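Local atomic coordinates of ferric-siderophore receptor protein (Streptomyces coelicolor, PDB entry 2X4L), a protein that probably binds ferric siderophores outside the cell membrane and hands them to an uptake system. Residues N47-T52 against G67-T72; T116-T121 against A144-D149; D183-R188 against L310-A315; G204-D209 against L250-V255; S219-Y224 against I294-E299. All blocks are in the same frame, centred on the assembly; numbering follows the deposited sequence.

Contact 1: residues N47-T52 against G67-T72; sequences NIVAFT and GVFGPT
The ring of Phe69 lies flat against the backbone of Phe51, within a beta-alpha-beta unit in which strand 48-51, helix 52-60 and strand 67-69 follow one another and the two strands pair in parallel. Phe51 CA sits over the centre of the Phe69 ring, 3.9 Å from its centroid and 11° off the normal, a CH-pi contact. Val49 CG1 approaches the same ring at its edge, 4.0 Å from Phe69 CD2. The first torsion of Phe69 (chi1 56°) tucks CG between its own backbone N and carbonyl carbon, which folds the ring back across the neighbouring strand. An alanine in place of Phe69 is likely to uncover the backbone of Phe51 and deprive Val49 CG1 of its aromatic neighbour.

Behind these side chains runs the ladder that fixes their register: Ala50 N gives a hydrogen bond to Gly67 O (3.0 Å), Phe69 N one to Ala50 O, and Thr52 N one to Phe69 O, while Gly67 N to Ile48 O is weak. Farther out, strand 113-118 pairs with the other edge of strand 48-51, and Trp126 meets the Phe51 ring edge-to-face. Beyond the strand ends two hydroxyl hydrogen bonds follow one another: Thr52 OG1 donates to Thr72 OG1 at 2.8 Å, and Thr72 OG1 in turn donates to Gly70 O at 2.7 Å.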
# COMPACT_ATOMS: atom_id res chain seq x y z
N ASN A 47 2.49 -20.17 -13.12
CA ASN A 47 2.51 -18.87 -13.92
C ASN A 47 1.56 -17.89 -13.31
O ASN A 47 0.38 -17.81 -13.68
CB ASN A 47 2.08 -19.15 -15.36
CG ASN A 47 3.03 -20.07 -16.12
OD1 ASN A 47 4.13 -20.39 -15.66
ND2 ASN A 47 2.60 -20.52 -17.24
N ILE A 48 2.06 -17.12 -12.34
CA ILE A 48 1.29 -16.21 -11.58
C ILE A 48 1.44 -14.82 -12.21
O ILE A 48 2.57 -14.43 -12.60
CB ILE A 48 1.85 -16.16 -10.11
CG1 ILE A 48 1.69 -17.54 -9.45
CG2 ILE A 48 1.11 -15.05 -9.31
CD1 ILE A 48 2.46 -17.58 -8.13
N VAL A 49 0.34 -14.10 -12.32
CA VAL A 49 0.40 -12.68 -12.67
C VAL A 49 -0.18 -11.89 -11.56
O VAL A 49 -1.20 -12.28 -11.00
CB VAL A 49 -0.34 -12.45 -14.01
CG1 VAL A 49 -0.53 -10.97 -14.33
CG2 VAL A 49 0.38 -13.19 -15.18
N ALA A 50 0.48 -10.82 -11.17
CA ALA A 50 -0.02 -10.06 -10.02
C ALA A 50 0.12 -8.55 -10.18
O ALA A 50 1.06 -8.07 -10.85
CB ALA A 50 0.78 -10.51 -8.76
N PHE A 51 -0.71 -7.80 -9.48
CA PHE A 51 -0.49 -6.38 -9.35
C PHE A 51 0.95 -6.23 -8.79
O PHE A 51 1.37 -7.01 -7.94
CB PHE A 51 -1.51 -5.82 -8.35
CG PHE A 51 -1.27 -4.37 -8.06
CD1 PHE A 51 -1.49 -3.43 -9.06
CD2 PHE A 51 -0.91 -3.95 -6.79
CE1 PHE A 51 -1.24 -2.09 -8.84
CE2 PHE A 51 -0.65 -2.59 -6.56
CZ PHE A 51 -0.83 -1.64 -7.60
N THR A 52 1.65 -5.19 -9.29
CA THR A 52 3.06 -5.07 -8.91
C THR A 52 3.24 -5.18 -7.38
O THR A 52 4.15 -5.85 -6.93
CB THR A 52 3.59 -3.78 -9.43
OG1 THR A 52 3.45 -3.86 -10.86
CG2 THR A 52 5.10 -3.64 -9.06
N GLY A 67 4.30 -12.29 -14.47
CA GLY A 67 3.94 -10.99 -15.04
C GLY A 67 3.40 -10.09 -13.93
O GLY A 67 2.91 -10.60 -12.91
N VAL A 68 3.58 -8.79 -14.15
CA VAL A 68 3.08 -7.80 -13.20
C VAL A 68 2.31 -6.74 -13.98
O VAL A 68 2.55 -6.51 -15.16
CB VAL A 68 4.17 -7.11 -12.33
CG1 VAL A 68 4.85 -8.19 -11.50
CG2 VAL A 68 5.21 -6.31 -13.17
N PHE A 69 1.45 -6.01 -13.26
CA PHE A 69 0.82 -4.81 -13.79
C PHE A 69 0.66 -3.82 -12.65
O PHE A 69 0.23 -4.13 -11.54
CB PHE A 69 -0.57 -5.17 -14.45
CG PHE A 69 -1.53 -5.88 -13.56
CD1 PHE A 69 -2.52 -5.17 -12.90
CD2 PHE A 69 -1.42 -7.26 -13.30
CE1 PHE A 69 -3.46 -5.78 -12.04
CE2 PHE A 69 -2.37 -7.92 -12.46
CZ PHE A 69 -3.38 -7.15 -11.81
N GLY A 70 1.03 -2.56 -12.98
CA GLY A 70 1.00 -1.49 -11.96
C GLY A 70 2.27 -0.69 -12.11
O GLY A 70 3.11 -0.94 -12.95
N PRO A 71 2.39 0.34 -11.26
CA PRO A 71 3.62 1.11 -11.26
C PRO A 71 4.78 0.20 -10.94
O PRO A 71 4.86 -0.34 -9.85
CB PRO A 71 3.39 2.14 -10.11
CG PRO A 71 1.93 2.19 -9.95
CD PRO A 71 1.45 0.74 -10.19
N THR A 72 5.71 0.02 -11.92
CA THR A 72 6.76 -0.99 -11.79
C THR A 72 8.16 -0.42 -11.90
O THR A 72 9.03 -0.80 -11.12
CB THR A 72 6.53 -2.11 -12.81
OG1 THR A 72 5.20 -2.65 -12.64
CG2 THR A 72 7.54 -3.28 -12.47

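Contact 2: residues T116-T121 against A144-D149; sequences TTTFDT and AISVFD
Val147 points one methyl straight into the face of Phe119: CG2 stands over the centre of the ring, 3.4 Å from the centroid and 13° off the normal, a close CH-pi contact. The valine torsion accounts for this, since CG1 is turned anti to the carbonyl carbon (chi1 -66°) and CG2 is thereby the branch left to face the ring. Phe119 leaves its backbone pointing away from 144-149, and its ring then swings back over the valine.

Phe148 points toward the chain of 116-121. With CG anti to the backbone N (chi1 -179°), its ring runs out beside residues 119-121, where Asp120 CA lies over one face, offset toward the rim, and Asp149 CB covers the opposite face. Phe119 O approaches the same ring obliquely, 3.3 Å from CD1. The two aromatic residues thus each pack on the chain opposite their own, just past the last paired residues.

Before that point Thr118 lays CG2 alongside Ser146 CB at 3.9 Å, while its hydroxyl is taken up by Thr124 O. Ser146 OG accepts from Phe148 N (3.2 Å), forming an ST turn, and a water joins this hydroxyl to Asp120 O. The ladder ends with Val147 N bonded nearly straight to Thr118 O at 3.0 Å.

Strand 113-118, helix 133-139 and strand 142-146 form a beta-alpha-beta unit whose parallel strands are neighbours, the second being outermost at this side of the five-stranded sheet. Helix 153-165 packs on Ile145 and Val147, while Trp126 meets Phe119.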
# COMPACT_ATOMS: atom_id res chain seq x y z
N THR A 116 -4.44 -9.76 -7.00
CA THR A 116 -4.35 -8.33 -6.72
C THR A 116 -5.04 -8.01 -5.43
O THR A 116 -5.55 -8.93 -4.73
CB THR A 116 -4.92 -7.56 -7.93
OG1 THR A 116 -4.61 -6.15 -7.78
CG2 THR A 116 -6.47 -7.73 -8.14
N THR A 117 -5.07 -6.74 -5.08
CA THR A 117 -5.77 -6.30 -3.91
C THR A 117 -7.14 -5.79 -4.32
O THR A 117 -7.50 -5.73 -5.49
CB THR A 117 -4.94 -5.15 -3.27
OG1 THR A 117 -4.60 -4.16 -4.26
CG2 THR A 117 -3.71 -5.71 -2.56
N THR A 118 -7.94 -5.47 -3.30
CA THR A 118 -9.27 -4.87 -3.57
C THR A 118 -9.60 -3.81 -2.49
O THR A 118 -9.26 -4.03 -1.33
CB THR A 118 -10.45 -5.88 -3.73
OG1 THR A 118 -11.66 -5.14 -3.98
CG2 THR A 118 -10.61 -6.71 -2.46
N PHE A 119 -10.15 -2.69 -2.92
CA PHE A 119 -10.41 -1.53 -2.06
C PHE A 119 -11.87 -1.23 -1.84
O PHE A 119 -12.17 -0.15 -1.34
CB PHE A 119 -9.73 -0.25 -2.64
CG PHE A 119 -8.23 -0.23 -2.48
CD1 PHE A 119 -7.67 0.48 -1.42
CD2 PHE A 119 -7.42 -0.86 -3.39
CE1 PHE A 119 -6.23 0.52 -1.31
CE2 PHE A 119 -6.00 -0.85 -3.26
CZ PHE A 119 -5.45 -0.17 -2.21
N ASP A 120 -12.75 -2.18 -2.16
CA ASP A 120 -14.16 -1.82 -1.97
C ASP A 120 -15.00 -3.01 -1.62
O ASP A 120 -14.54 -4.14 -1.67
CB ASP A 120 -14.72 -1.08 -3.20
CG ASP A 120 -14.72 -1.91 -4.47
OD1 ASP A 120 -14.46 -3.06 -4.45
OD2 ASP A 120 -14.88 -1.26 -5.54
N THR A 121 -16.26 -2.71 -1.28
CA THR A 121 -17.20 -3.77 -0.97
C THR A 121 -17.45 -4.69 -2.15
O THR A 121 -17.62 -5.92 -1.97
CB THR A 121 -18.53 -3.13 -0.44
OG1 THR A 121 -18.27 -2.54 0.83
CG2 THR A 121 -19.64 -4.12 -0.29
N ALA A 144 -8.33 -12.03 -4.87
CA ALA A 144 -8.24 -10.67 -4.34
C ALA A 144 -7.97 -10.73 -2.81
O ALA A 144 -8.68 -11.40 -2.06
CB ALA A 144 -9.50 -9.93 -4.61
N ILE A 145 -7.05 -9.91 -2.36
CA ILE A 145 -6.76 -9.67 -0.98
C ILE A 145 -7.25 -8.30 -0.60
O ILE A 145 -6.92 -7.30 -1.22
CB ILE A 145 -5.31 -9.81 -0.65
CG1 ILE A 145 -4.75 -11.22 -1.05
CG2 ILE A 145 -5.05 -9.55 0.87
CD1 ILE A 145 -5.46 -12.38 -0.28
N SER A 146 -8.18 -8.25 0.35
CA SER A 146 -8.82 -6.96 0.71
C SER A 146 -7.97 -6.08 1.60
O SER A 146 -7.39 -6.50 2.58
CB SER A 146 -10.18 -7.17 1.40
OG SER A 146 -10.73 -5.83 1.65
N VAL A 147 -7.86 -4.84 1.14
CA VAL A 147 -7.22 -3.77 1.90
C VAL A 147 -8.24 -2.60 2.12
O VAL A 147 -7.84 -1.39 2.05
CB VAL A 147 -5.93 -3.26 1.23
CG1 VAL A 147 -4.88 -4.34 1.24
CG2 VAL A 147 -6.19 -2.81 -0.23
N PHE A 148 -9.48 -2.99 2.36
CA PHE A 148 -10.61 -2.04 2.63
C PHE A 148 -11.08 -2.16 4.08
O PHE A 148 -11.50 -3.24 4.47
CB PHE A 148 -11.81 -2.34 1.68
CG PHE A 148 -12.98 -1.40 1.87
CD1 PHE A 148 -12.88 0.01 1.86
CD2 PHE A 148 -14.23 -1.96 2.05
CE1 PHE A 148 -14.01 0.80 2.05
CE2 PHE A 148 -15.34 -1.18 2.26
CZ PHE A 148 -15.25 0.19 2.27
N ASP A 149 -11.04 -1.05 4.84
CA ASP A 149 -11.92 -0.99 6.05
C ASP A 149 -11.52 -2.09 7.02
O ASP A 149 -12.37 -2.86 7.58
CB ASP A 149 -13.41 -1.07 5.65
CG ASP A 149 -14.33 -0.49 6.73
OD1 ASP A 149 -13.91 0.16 7.68
OD2 ASP A 149 -15.57 -0.78 6.61
O HOH W 1 -13.23 -5.77 0.28

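Contact 3: residues D183-R188 against L310-A315; sequences DKAAAR and LLDNLA
Helices 173-195 and 304-320 run side by side in nearly the same direction, Ala185 and Arg188 of one facing Leu311, Asp312 and Ala315 of the other. The axes of the short segments come within 8.3 Å and make an angle of 25°, and Ala185 CA and Asp312 CA are 5.5 Å apart. Such closeness depends on small residues: Ala185 CB rests on Leu311 CB at 3.6 Å, and Leu311 CD1 reaches past it to Ala186 CB at 4.0 Å.

At the more exposed side the packing turns polar. Arg188 is extended throughout, with CG anti to the backbone N, and lies across the second helix, its NE 3.6 Å from Ala315 CB. At the end of this arm NH1 makes a salt bridge to Asp312 OD1 at 3.0 Å. The bond is bent (145° at the hydrogen) and comes from above the carboxylate plane, the two flat groups being turned 51° apart. Asp312 O lies over one guanidinium face, and NE forms a second salt bridge with Glu319. A methionine in place of Arg188 would probably leave both Asp312 and Glu319 without this positive partner.

Alanines at the crossing and an ion pair at its more exposed side make this a close, nearly parallel helix pair, whose buried side is completed by Tyr224 and Phe225 of helix 220-227.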
# COMPACT_ATOMS: atom_id res chain seq x y z
N ASP A 183 6.64 -7.22 14.66
CA ASP A 183 5.97 -7.09 15.96
C ASP A 183 6.75 -6.12 16.84
O ASP A 183 6.12 -5.35 17.63
CB ASP A 183 5.91 -8.46 16.63
CG ASP A 183 4.88 -9.42 15.99
OD1 ASP A 183 4.04 -8.98 15.21
OD2 ASP A 183 4.96 -10.63 16.31
N LYS A 184 8.09 -6.12 16.71
CA LYS A 184 8.95 -5.21 17.46
C LYS A 184 8.66 -3.75 17.04
O LYS A 184 8.58 -2.84 17.92
CB LYS A 184 10.43 -5.62 17.31
CG LYS A 184 11.30 -4.67 18.06
CD LYS A 184 12.75 -5.18 17.98
CE LYS A 184 13.73 -4.31 18.76
NZ LYS A 184 15.11 -5.04 18.80
N ALA A 185 8.52 -3.51 15.75
CA ALA A 185 8.28 -2.16 15.27
C ALA A 185 6.89 -1.72 15.66
O ALA A 185 6.70 -0.51 15.89
CB ALA A 185 8.42 -2.11 13.73
N ALA A 186 5.90 -2.62 15.69
CA ALA A 186 4.58 -2.21 16.15
C ALA A 186 4.63 -1.81 17.64
O ALA A 186 3.99 -0.85 18.08
CB ALA A 186 3.52 -3.37 15.96
N ALA A 187 5.35 -2.62 18.48
CA ALA A 187 5.48 -2.18 19.88
C ALA A 187 6.24 -0.85 19.98
O ALA A 187 5.92 -0.05 20.87
CB ALA A 187 6.20 -3.26 20.67
N ARG A 188 7.22 -0.64 19.10
CA ARG A 188 7.96 0.61 19.12
C ARG A 188 7.00 1.77 18.79
O ARG A 188 7.02 2.80 19.51
CB ARG A 188 9.05 0.56 18.05
CG ARG A 188 9.84 1.90 17.93
CD ARG A 188 10.78 1.89 16.68
NE ARG A 188 11.41 3.21 16.62
CZ ARG A 188 12.29 3.49 15.66
NH1 ARG A 188 12.58 2.54 14.76
NH2 ARG A 188 12.93 4.68 15.63
N LEU A 310 7.30 0.84 7.62
CA LEU A 310 6.23 1.81 7.74
C LEU A 310 6.04 2.13 9.25
O LEU A 310 5.83 3.31 9.61
CB LEU A 310 4.91 1.27 7.17
CG LEU A 310 4.91 0.74 5.75
CD1 LEU A 310 3.53 0.28 5.34
CD2 LEU A 310 5.50 1.83 4.77
N LEU A 311 6.11 1.07 10.09
CA LEU A 311 6.03 1.29 11.54
C LEU A 311 7.25 2.01 12.11
O LEU A 311 7.10 3.00 12.83
CB LEU A 311 5.80 -0.07 12.25
CG LEU A 311 4.54 -0.79 11.89
CD1 LEU A 311 4.69 -2.22 12.30
CD2 LEU A 311 3.38 -0.13 12.59
N ASP A 312 8.45 1.53 11.73
CA ASP A 312 9.69 2.20 12.23
C ASP A 312 9.72 3.65 11.78
O ASP A 312 10.17 4.49 12.57
CB ASP A 312 10.96 1.45 11.70
CG ASP A 312 11.29 0.25 12.50
OD1 ASP A 312 11.06 0.19 13.75
OD2 ASP A 312 11.87 -0.72 11.90
N ASN A 313 9.36 3.93 10.51
CA ASN A 313 9.57 5.32 10.05
C ASN A 313 8.65 6.26 10.82
O ASN A 313 9.03 7.39 11.19
CB ASN A 313 9.26 5.47 8.56
CG ASN A 313 10.29 4.84 7.71
OD1 ASN A 313 11.40 4.48 8.15
ND2 ASN A 313 9.87 4.64 6.44
N LEU A 314 7.42 5.85 11.02
CA LEU A 314 6.45 6.68 11.74
C LEU A 314 6.81 6.79 13.24
O LEU A 314 6.74 7.88 13.82
CB LEU A 314 5.00 6.13 11.52
CG LEU A 314 3.94 6.97 12.26
CD1 LEU A 314 3.93 8.46 11.84
CD2 LEU A 314 2.60 6.42 11.89
N ALA A 315 7.20 5.63 13.84
CA ALA A 315 7.73 5.75 15.19
C ALA A 315 8.90 6.74 15.34
O ALA A 315 8.90 7.57 16.25
CB ALA A 315 8.16 4.38 15.74

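Contact 4: residues G204-D209 against L250-V255; sequences GSASPD and LSWENV
Leu250, in strand 247-251, and Ser251 only brush the other segment, both near Asp209 O; Ser251 CA is 4.3 Å from that oxygen. Trp252, the next residue, carries the contact. It opens a short 3-10 segment and sets its indole against the end of strand 200-206. The ring meets that chain with its edge, Ala206 CB, Ser207 O and Pro208 O all lying near its plane. NE1 gives a hydrogen bond to Ser207 O, only 2.6 Å away and bent at the hydrogen (144°); the oxygen lies 4° out of the indole plane and the nitrogen almost in line with the C=O bond. Pro208 O is also 2.9 Å from NE1. Strands 200-206 and 247-251 belong to the same mixed sheet and both flank strand 210-214, each antiparallel to it, so the indole spans the end of that middle strand, where the Phe211 ring meets the indole with the ring planes at about 70°. Farther round the edge, the six-membered part of the indole touches the Ala206 methyl, CH2 standing 3.5 Å from CB. Trp282 of helix 280-283 also packs on Trp252. Past Trp252 the chain turns back on itself, Asn254 N bonding to Ser251 O at 2.7 Å.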
# COMPACT_ATOMS: atom_id res chain seq x y z
N GLY A 204 -1.24 12.97 4.04
CA GLY A 204 -1.56 13.74 2.83
C GLY A 204 -1.10 13.06 1.54
O GLY A 204 -0.31 12.11 1.58
N SER A 205 -1.64 13.58 0.45
CA SER A 205 -1.21 13.13 -0.88
C SER A 205 -1.30 14.33 -1.78
O SER A 205 -2.31 15.03 -1.81
CB SER A 205 -2.17 12.01 -1.32
OG SER A 205 -1.78 11.52 -2.61
N ALA A 206 -0.26 14.51 -2.55
CA ALA A 206 -0.19 15.75 -3.36
C ALA A 206 -0.48 15.51 -4.86
O ALA A 206 0.07 14.59 -5.43
CB ALA A 206 1.17 16.45 -3.15
N SER A 207 -1.26 16.38 -5.48
CA SER A 207 -1.50 16.41 -6.92
C SER A 207 -1.43 17.89 -7.33
O SER A 207 -1.51 18.78 -6.48
CB SER A 207 -2.85 15.82 -7.27
OG SER A 207 -3.91 16.65 -6.79
N PRO A 208 -1.47 18.15 -8.63
CA PRO A 208 -1.46 19.58 -9.01
C PRO A 208 -2.66 20.41 -8.56
O PRO A 208 -2.45 21.53 -8.02
CB PRO A 208 -1.39 19.55 -10.53
CG PRO A 208 -0.66 18.20 -10.83
CD PRO A 208 -1.08 17.24 -9.69
N ASP A 209 -3.87 19.87 -8.69
CA ASP A 209 -4.98 20.72 -8.22
C ASP A 209 -5.34 20.69 -6.79
O ASP A 209 -5.89 21.68 -6.27
CB ASP A 209 -6.20 20.61 -9.10
CG ASP A 209 -5.90 21.06 -10.52
OD1 ASP A 209 -5.49 22.25 -10.73
OD2 ASP A 209 -6.00 20.17 -11.40
N LEU A 250 -8.36 19.49 -0.58
CA LEU A 250 -8.13 20.89 -0.26
C LEU A 250 -7.41 21.58 -1.41
O LEU A 250 -6.48 21.04 -2.04
CB LEU A 250 -7.24 20.99 0.95
CG LEU A 250 -7.84 20.51 2.27
CD1 LEU A 250 -6.64 20.62 3.27
CD2 LEU A 250 -9.02 21.38 2.67
N SER A 251 -7.74 22.85 -1.63
CA SER A 251 -6.93 23.64 -2.60
C SER A 251 -5.55 23.87 -2.04
O SER A 251 -5.38 23.85 -0.81
CB SER A 251 -7.59 25.02 -2.85
OG SER A 251 -8.83 24.82 -3.47
N TRP A 252 -4.58 24.08 -2.93
CA TRP A 252 -3.24 24.20 -2.42
C TRP A 252 -3.09 25.36 -1.47
O TRP A 252 -2.32 25.33 -0.53
CB TRP A 252 -2.27 24.33 -3.57
CG TRP A 252 -1.84 22.98 -4.03
CD1 TRP A 252 -2.22 22.38 -5.16
CD2 TRP A 252 -0.97 22.07 -3.35
NE1 TRP A 252 -1.65 21.11 -5.24
CE2 TRP A 252 -0.88 20.92 -4.14
CE3 TRP A 252 -0.27 22.15 -2.15
CZ2 TRP A 252 -0.09 19.80 -3.78
CZ3 TRP A 252 0.52 21.01 -1.75
CH2 TRP A 252 0.57 19.87 -2.58
N GLU A 253 -3.84 26.43 -1.75
CA GLU A 253 -3.80 27.57 -0.87
C GLU A 253 -4.43 27.28 0.46
O GLU A 253 -4.27 28.07 1.36
CB GLU A 253 -4.40 28.85 -1.54
CG GLU A 253 -5.82 28.74 -2.02
CD GLU A 253 -5.96 28.17 -3.47
OE1 GLU A 253 -5.01 27.47 -3.99
OE2 GLU A 253 -7.06 28.43 -4.08
N ASN A 254 -5.09 26.13 0.66
CA ASN A 254 -5.72 25.85 1.94
C ASN A 254 -5.10 24.64 2.68
O ASN A 254 -5.69 24.06 3.66
CB ASN A 254 -7.22 25.59 1.83
CG ASN A 254 -7.89 25.39 3.23
OD1 ASN A 254 -7.43 25.95 4.28
ND2 ASN A 254 -9.00 24.59 3.24
N VAL A 255 -3.84 24.36 2.32
CA VAL A 255 -3.18 23.19 2.98
C VAL A 255 -2.85 23.40 4.47
O VAL A 255 -2.53 22.47 5.21
CB VAL A 255 -1.98 22.65 2.20
CG1 VAL A 255 -2.46 22.11 0.83
CG2 VAL A 255 -0.86 23.68 2.12

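Contact 5: residues S219-Y224 against I294-E299; sequences SVDLEY and IARSPE
The first turn of helix 220-227 faces the end of strand 293-296, Asp221 CA and Pro298 CA standing 6.9 Å apart as the nearest pair of the two backbones. Asp221 and Arg296 bridge the gap with a side-on, two-pronged salt bridge. Arg296 NE donates to Asp221 OD2 and NH2 to Asp221 OD1, each at 2.8 Å, with angles at the hydrogen of 176° and 161°. Each oxygen uses its syn lone pair, and the carboxylate and guanidinium planes are only 11° apart, so both prongs are well aligned. Arg296 reaches this position fully extended, and the first torsion of Asp221, with CG flanked by both backbone branches, brings the acid over to the strand end.

The guanidinium is held flat from both faces. Leu222 CD1 covers the centre of one, 3.6 Å from CZ, and Pro298 CB covers the opposite one. Ser219 OG lies at the edge of the group, 3.1 Å from NH2. Two waters complete the polar network: one joins Ser219 OG to Pro298 O, the other donates to Asp221 OD2 and accepts from Ser297 N. A buried charge pair matched this closely is likely to keep both groups ionised.

Arg296 NH1 has a further, weak hydrogen bond to Ser214 of strand 210-214. Strand 262-266 runs parallel beside 293-296 and sets Ile264 against both Leu222 and Arg296, while helix 304-320 packs Leu311 on Tyr224 and Leu310 on Ser297.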
# COMPACT_ATOMS: atom_id res chain seq x y z
N SER A 219 -8.38 3.01 5.47
CA SER A 219 -7.03 2.66 5.02
C SER A 219 -6.44 1.62 5.96
O SER A 219 -6.61 1.72 7.18
CB SER A 219 -6.14 3.89 4.97
OG SER A 219 -6.54 4.78 3.94
N VAL A 220 -5.76 0.61 5.42
CA VAL A 220 -5.22 -0.46 6.31
C VAL A 220 -4.09 0.02 7.17
O VAL A 220 -3.93 -0.40 8.34
CB VAL A 220 -4.87 -1.77 5.53
CG1 VAL A 220 -6.22 -2.30 4.99
CG2 VAL A 220 -3.85 -1.52 4.48
N ASP A 221 -3.22 0.85 6.61
CA ASP A 221 -2.08 1.38 7.38
C ASP A 221 -2.56 2.30 8.48
O ASP A 221 -2.19 2.13 9.66
CB ASP A 221 -0.98 1.98 6.49
CG ASP A 221 -1.48 3.17 5.67
OD1 ASP A 221 -2.68 3.18 5.26
OD2 ASP A 221 -0.62 4.06 5.45
N LEU A 222 -3.34 3.31 8.09
CA LEU A 222 -3.77 4.32 9.06
C LEU A 222 -4.62 3.73 10.15
O LEU A 222 -4.51 4.14 11.28
CB LEU A 222 -4.45 5.51 8.38
CG LEU A 222 -3.66 6.15 7.27
CD1 LEU A 222 -4.48 7.36 6.72
CD2 LEU A 222 -2.27 6.60 7.76
N GLU A 223 -5.51 2.76 9.82
CA GLU A 223 -6.37 2.17 10.87
C GLU A 223 -5.47 1.46 11.86
O GLU A 223 -5.74 1.52 13.11
CB GLU A 223 -7.38 1.17 10.26
CG GLU A 223 -8.56 1.88 9.63
CD GLU A 223 -9.72 0.93 9.47
OE1 GLU A 223 -9.74 -0.17 10.18
OE2 GLU A 223 -10.66 1.26 8.66
N TYR A 224 -4.40 0.81 11.39
CA TYR A 224 -3.54 0.09 12.32
C TYR A 224 -2.72 1.11 13.18
O TYR A 224 -2.66 0.96 14.41
CB TYR A 224 -2.58 -0.85 11.54
CG TYR A 224 -1.72 -1.70 12.42
CD1 TYR A 224 -2.24 -2.42 13.43
CD2 TYR A 224 -0.32 -1.85 12.13
CE1 TYR A 224 -1.46 -3.30 14.18
CE2 TYR A 224 0.45 -2.65 12.95
CZ TYR A 224 -0.11 -3.43 13.90
OH TYR A 224 0.63 -4.35 14.76
N ILE A 294 7.64 12.72 6.38
CA ILE A 294 8.13 11.45 5.91
C ILE A 294 7.24 10.86 4.90
O ILE A 294 6.15 11.41 4.61
CB ILE A 294 8.28 10.45 7.10
CG1 ILE A 294 6.97 10.15 7.81
CG2 ILE A 294 9.40 10.93 8.08
CD1 ILE A 294 7.05 8.83 8.69
N ALA A 295 7.52 9.66 4.39
CA ALA A 295 6.60 8.97 3.46
C ALA A 295 5.49 8.25 4.19
O ALA A 295 5.64 7.81 5.34
CB ALA A 295 7.42 7.97 2.63
N ARG A 296 4.37 8.15 3.48
CA ARG A 296 3.34 7.22 3.77
C ARG A 296 3.22 6.28 2.55
O ARG A 296 3.28 6.81 1.43
CB ARG A 296 1.97 7.92 3.89
CG ARG A 296 0.82 6.89 4.15
CD ARG A 296 -0.60 7.53 4.12
NE ARG A 296 -1.55 6.44 4.19
CZ ARG A 296 -2.78 6.52 3.71
NH1 ARG A 296 -3.23 7.65 3.09
NH2 ARG A 296 -3.53 5.39 3.72
N SER A 297 2.95 4.98 2.78
CA SER A 297 2.63 4.08 1.66
C SER A 297 1.15 3.73 1.73
O SER A 297 0.76 2.81 2.47
CB SER A 297 3.50 2.82 1.79
OG SER A 297 4.85 3.13 1.58
N PRO A 298 0.27 4.46 1.00
CA PRO A 298 -1.16 4.14 1.11
C PRO A 298 -1.48 2.77 0.51
O PRO A 298 -2.54 2.26 0.75
CB PRO A 298 -1.88 5.27 0.32
CG PRO A 298 -0.80 6.36 0.29
CD PRO A 298 0.52 5.60 0.10
N GLU A 299 -0.55 2.22 -0.28
CA GLU A 299 -0.67 0.80 -0.75
C GLU A 299 0.51 0.03 -0.16
O GLU A 299 1.51 -0.23 -0.87
CB GLU A 299 -0.60 0.72 -2.26
CG GLU A 299 -1.85 1.41 -2.88
CD GLU A 299 -1.94 1.18 -4.36
OE1 GLU A 299 -1.79 0.03 -4.82
OE2 GLU A 299 -2.11 2.20 -5.11
O HOH W 2 -5.23 3.04 1.59
O HOH W 3 2.50 4.09 5.48

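Contacts 1 and 2 share the five-stranded parallel sheet, where strands 48-51 and 113-118 are neighbours; their centres are 16 Å apart and Phe51 touches Thr116. Contacts 4 and 5 both reach the second, mixed sheet, about 18 Å apart between centres, and contact 3 joins helices beside it, 12 Å from contact 5 between centres. Along the chain contacts 1 and 2 close in turn before contact 3 opens, and contacts 4 and 5 cross each other inside its loop. Contact 5 touches contacts 1, 2 and 3, Glu299 meeting Phe51 and Phe119. The meeting of both sheet regions here is consistent with the two-lobed build of siderophore-binding proteins, whose ligand cleft lies between lobes.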